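Local coordinates for protein aryl acylamidase (bacterium CSBL00001, PDB 4YJ6) that probably hydrolyses the amide bond of aryl acylamides, as a member of the amidase signature family of enzymes, at residues 389-403 with 451-463. Sequence-based numbering, arbitrary orientation.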
# COMPACT_ATOMS: atom_id res chain seq x y z
N PHE A 389 -18.25 14.53 -3.80
CA PHE A 389 -18.51 14.61 -2.37
C PHE A 389 -19.38 15.80 -1.94
O PHE A 389 -19.81 15.87 -0.78
CB PHE A 389 -17.16 14.50 -1.60
CG PHE A 389 -16.57 13.12 -1.75
CD1 PHE A 389 -17.17 12.05 -1.10
CD2 PHE A 389 -15.51 12.87 -2.61
CE1 PHE A 389 -16.70 10.75 -1.28
CE2 PHE A 389 -15.04 11.57 -2.81
CZ PHE A 389 -15.66 10.50 -2.14
N ASP A 390 -19.70 16.69 -2.88
CA ASP A 390 -20.72 17.71 -2.62
C ASP A 390 -22.09 17.06 -2.41
O ASP A 390 -22.94 17.59 -1.67
CB ASP A 390 -20.82 18.65 -3.80
CG ASP A 390 -19.74 19.72 -3.83
OD1 ASP A 390 -19.06 19.97 -2.80
OD2 ASP A 390 -19.60 20.34 -4.90
N ARG A 391 -22.29 15.91 -3.05
CA ARG A 391 -23.59 15.25 -3.07
C ARG A 391 -23.63 13.84 -2.48
O ARG A 391 -24.73 13.39 -2.15
CB ARG A 391 -24.07 15.17 -4.51
CG ARG A 391 -24.20 16.55 -5.18
CD ARG A 391 -24.93 16.42 -6.51
NE ARG A 391 -25.20 17.70 -7.15
CZ ARG A 391 -24.67 18.11 -8.31
NH1 ARG A 391 -23.81 17.35 -8.98
NH2 ARG A 391 -25.01 19.30 -8.80
N PHE A 392 -22.48 13.16 -2.35
CA PHE A 392 -22.44 11.77 -1.89
C PHE A 392 -21.54 11.64 -0.69
O PHE A 392 -20.61 12.44 -0.50
CB PHE A 392 -21.92 10.85 -3.02
CG PHE A 392 -22.89 10.77 -4.20
CD1 PHE A 392 -23.88 9.82 -4.22
CD2 PHE A 392 -22.78 11.67 -5.24
CE1 PHE A 392 -24.80 9.78 -5.29
CE2 PHE A 392 -23.67 11.65 -6.31
CZ PHE A 392 -24.68 10.68 -6.34
N ASP A 393 -21.82 10.62 0.10
CA ASP A 393 -21.01 10.29 1.27
C ASP A 393 -19.81 9.40 0.94
O ASP A 393 -18.84 9.41 1.67
CB ASP A 393 -21.89 9.59 2.33
CG ASP A 393 -23.08 10.44 2.74
OD1 ASP A 393 -22.86 11.60 3.17
OD2 ASP A 393 -24.23 9.99 2.62
N LEU A 394 -19.88 8.63 -0.13
CA LEU A 394 -18.85 7.66 -0.47
C LEU A 394 -18.84 7.49 -1.96
O LEU A 394 -19.86 7.72 -2.59
CB LEU A 394 -19.15 6.28 0.14
CG LEU A 394 -19.03 6.11 1.65
CD1 LEU A 394 -19.76 4.81 2.06
CD2 LEU A 394 -17.55 6.09 2.14
N LEU A 395 -17.71 7.07 -2.52
CA LEU A 395 -17.63 6.73 -3.93
C LEU A 395 -17.01 5.34 -4.02
O LEU A 395 -16.01 5.06 -3.37
CB LEU A 395 -16.76 7.73 -4.68
CG LEU A 395 -16.44 7.44 -6.14
CD1 LEU A 395 -17.73 7.39 -6.92
CD2 LEU A 395 -15.50 8.53 -6.67
N LEU A 396 -17.63 4.47 -4.81
CA LEU A 396 -17.10 3.12 -5.06
C LEU A 396 -16.59 3.03 -6.48
O LEU A 396 -17.20 3.58 -7.40
CB LEU A 396 -18.21 2.07 -4.90
CG LEU A 396 -18.95 2.10 -3.58
CD1 LEU A 396 -20.09 1.07 -3.63
CD2 LEU A 396 -17.96 1.81 -2.45
N ALA A 397 -15.53 2.26 -6.67
CA ALA A 397 -14.97 2.02 -8.01
C ALA A 397 -14.18 0.73 -7.92
O ALA A 397 -13.91 0.27 -6.83
CB ALA A 397 -14.04 3.21 -8.44
N PRO A 398 -13.82 0.12 -9.06
CA PRO A 398 -12.85 -0.98 -8.97
C PRO A 398 -11.51 -0.38 -8.55
O PRO A 398 -11.18 0.72 -8.98
CB PRO A 398 -12.73 -1.52 -10.41
CG PRO A 398 -13.90 -0.85 -11.19
CD PRO A 398 -14.14 0.47 -10.46
N THR A 399 -10.74 -1.09 -7.74
CA THR A 399 -9.41 -0.56 -7.39
C THR A 399 -8.53 -0.44 -8.63
O THR A 399 -7.83 0.55 -8.80
CB THR A 399 -8.74 -1.50 -6.38
OG1 THR A 399 -9.66 -1.70 -5.31
CG2 THR A 399 -7.39 -0.93 -5.85
N LEU A 400 -8.60 -1.46 -9.50
CA LEU A 400 -7.71 -1.58 -10.63
C LEU A 400 -8.46 -1.94 -11.91
O LEU A 400 -9.55 -2.52 -11.84
CB LEU A 400 -6.70 -2.71 -10.41
CG LEU A 400 -5.89 -2.56 -9.13
CD1 LEU A 400 -5.03 -3.80 -8.93
CD2 LEU A 400 -5.03 -1.30 -9.27
N ALA A 401 -7.86 -1.62 -13.04
CA ALA A 401 -8.51 -1.85 -14.35
C ALA A 401 -8.27 -3.27 -14.89
O ALA A 401 -8.88 -3.62 -15.92
CB ALA A 401 -8.00 -0.85 -15.35
N CYS A 402 -7.38 -4.04 -14.27
CA CYS A 402 -7.06 -5.38 -14.78
C CYS A 402 -6.67 -6.34 -13.66
O CYS A 402 -6.35 -5.94 -12.54
CB CYS A 402 -5.92 -5.32 -15.80
SG CYS A 402 -4.34 -4.62 -15.15
N MSE A 403 -6.68 -7.63 -14.01
CA MSE A 403 -6.28 -8.70 -13.12
C MSE A 403 -4.76 -8.85 -13.05
O MSE A 403 -4.03 -8.27 -13.84
CB MSE A 403 -6.88 -10.02 -13.63
CG MSE A 403 -8.40 -9.99 -13.77
SE MSE A 403 -9.30 -9.65 -12.07
CE MSE A 403 -8.71 -11.19 -11.03
N ILE A 451 -11.91 -13.75 -9.62
CA ILE A 451 -12.23 -13.93 -11.04
C ILE A 451 -11.21 -14.92 -11.54
O ILE A 451 -10.00 -14.68 -11.50
CB ILE A 451 -12.16 -12.58 -11.80
CG1 ILE A 451 -13.26 -11.66 -11.25
CG2 ILE A 451 -12.32 -12.80 -13.34
CD1 ILE A 451 -13.16 -10.19 -11.69
N ASP A 452 -11.71 -16.08 -11.98
CA ASP A 452 -10.82 -17.15 -12.43
C ASP A 452 -9.70 -17.44 -11.41
O ASP A 452 -8.55 -17.61 -11.78
CB ASP A 452 -10.22 -16.79 -13.78
CG ASP A 452 -9.66 -18.00 -14.54
OD1 ASP A 452 -10.03 -19.15 -14.19
OD2 ASP A 452 -8.85 -17.81 -15.48
N GLY A 453 -10.07 -17.47 -10.14
CA GLY A 453 -9.17 -17.89 -9.08
C GLY A 453 -8.26 -16.79 -8.54
O GLY A 453 -7.49 -17.03 -7.62
N LEU A 454 -8.34 -15.58 -9.11
CA LEU A 454 -7.45 -14.49 -8.72
C LEU A 454 -8.26 -13.32 -8.10
O LEU A 454 -9.39 -13.05 -8.47
CB LEU A 454 -6.64 -13.98 -9.90
CG LEU A 454 -5.63 -14.94 -10.52
CD1 LEU A 454 -4.92 -14.24 -11.66
CD2 LEU A 454 -4.65 -15.42 -9.43
N PRO A 455 -7.66 -12.65 -7.11
CA PRO A 455 -8.46 -11.63 -6.43
C PRO A 455 -8.63 -10.35 -7.23
O PRO A 455 -7.78 -9.99 -8.04
CB PRO A 455 -7.60 -11.30 -5.17
CG PRO A 455 -6.75 -12.56 -4.96
CD PRO A 455 -6.43 -12.99 -6.38
N ALA A 456 -9.72 -9.66 -6.95
CA ALA A 456 -9.93 -8.30 -7.47
C ALA A 456 -10.47 -7.43 -6.34
O ALA A 456 -11.27 -7.89 -5.53
CB ALA A 456 -10.97 -8.29 -8.65
N GLY A 457 -10.10 -6.15 -6.34
CA GLY A 457 -10.56 -5.27 -5.30
C GLY A 457 -11.55 -4.19 -5.71
O GLY A 457 -11.62 -3.77 -6.88
N MSE A 458 -12.33 -3.75 -4.73
CA MSE A 458 -13.15 -2.55 -4.90
C MSE A 458 -12.61 -1.42 -4.03
O MSE A 458 -12.25 -1.65 -2.88
CB MSE A 458 -14.58 -2.85 -4.47
CG MSE A 458 -15.35 -1.58 -4.29
SE MSE A 458 -17.22 -2.11 -4.05
CE MSE A 458 -17.09 -2.70 -2.25
N LEU A 459 -12.52 -0.22 -4.60
CA LEU A 459 -12.01 0.93 -3.83
C LEU A 459 -13.19 1.67 -3.23
O LEU A 459 -14.17 1.97 -3.92
CB LEU A 459 -11.25 1.87 -4.76
CG LEU A 459 -10.41 2.92 -3.99
CD1 LEU A 459 -9.26 2.18 -3.26
CD2 LEU A 459 -9.84 3.95 -4.96
N ILE A 460 -13.11 1.93 -1.94
CA ILE A 460 -14.06 2.78 -1.26
C ILE A 460 -13.37 4.11 -0.97
O ILE A 460 -12.35 4.13 -0.28
CB ILE A 460 -14.47 2.13 0.08
CG1 ILE A 460 -15.08 0.74 -0.17
CG2 ILE A 460 -15.40 3.07 0.92
CD1 ILE A 460 -15.52 -0.00 1.13
N ILE A 461 -13.91 5.20 -1.51
CA ILE A 461 -13.30 6.52 -1.31
C ILE A 461 -14.20 7.38 -0.42
O ILE A 461 -15.43 7.44 -0.65
CB ILE A 461 -13.12 7.23 -2.69
CG1 ILE A 461 -12.36 6.33 -3.69
CG2 ILE A 461 -12.39 8.60 -2.48
CD1 ILE A 461 -12.18 6.99 -5.13
N GLY A 462 -13.61 8.06 0.57
CA GLY A 462 -14.37 9.01 1.37
C GLY A 462 -14.04 10.44 1.01
O GLY A 462 -13.10 10.71 0.27
N ASP A 463 -14.84 11.35 1.57
CA ASP A 463 -14.59 12.79 1.44
C ASP A 463 -13.25 13.08 2.10
O ASP A 463 -12.73 12.26 2.87
CB ASP A 463 -15.70 13.54 2.18
CG ASP A 463 -15.75 15.02 1.88
OD1 ASP A 463 -15.06 15.53 0.97
OD2 ASP A 463 -16.56 15.69 2.57
O HOH W 1 -17.18 10.62 3.33
O HOH W 2 -10.29 -3.95 -9.31
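Leu395 and Ala397 pair with Ile461 and Leu459 as antiparallel neighbours in the mixed sheet at the core of this amidase signature fold, where strand 394-398 lies between strands 454-462 and 270-273. Each couple exchanges two backbone hydrogen bonds, the shortest running from Leu459 N to Ala397 O (2.7 Å). This middle stretch is buried and closely packed. On one face CD2 of Leu395 meets CD1 of Ile461, side by side; on the other, CD2 of Leu396 rests against CG1 of Ile460 at 3.8 Å.

Toward Asp463 the pairing gives way to a looser, partly exposed end. Here water 1 joins the two strand ends, donating to Asp393 O and accepting from Asp463 N, while one face of the Phe389 ring is covered by Gly462 C and Asp463 N, toward its rim. Asp463 CA sits 3.8 Å from the ring centroid in a CH-pi contact over the face, and Ile461 O lies at the ring edge, 3.4 Å from Phe389 CZ, which also touches the Ile461 CG2 methyl. The carboxylate of Asp463 slides past nearly parallel to the ring (8° between planes), its OD1 near Phe389 CB. An alanine in place of Phe389 is likely to leave Asp463 CA and the Ile461 CG2 methyl without their aromatic support.

The N-H of Thr399 points nearly straight at Gly457 O (173° at the hydrogen), though from above the carbonyl plane, in the last direct backbone bond; the Thr399 hydroxyl bonds to Ser445. After Thr399 the strands part, and water 2 links Gly457 O to Leu400 N. Met403, a selenomethionine, returns to the hairpin turn of 451-454: bends at chi2 and chi3 (both -61°) bring CE to 3.7 Å from Leu454 CB and 3.2 Å from Leu454 O.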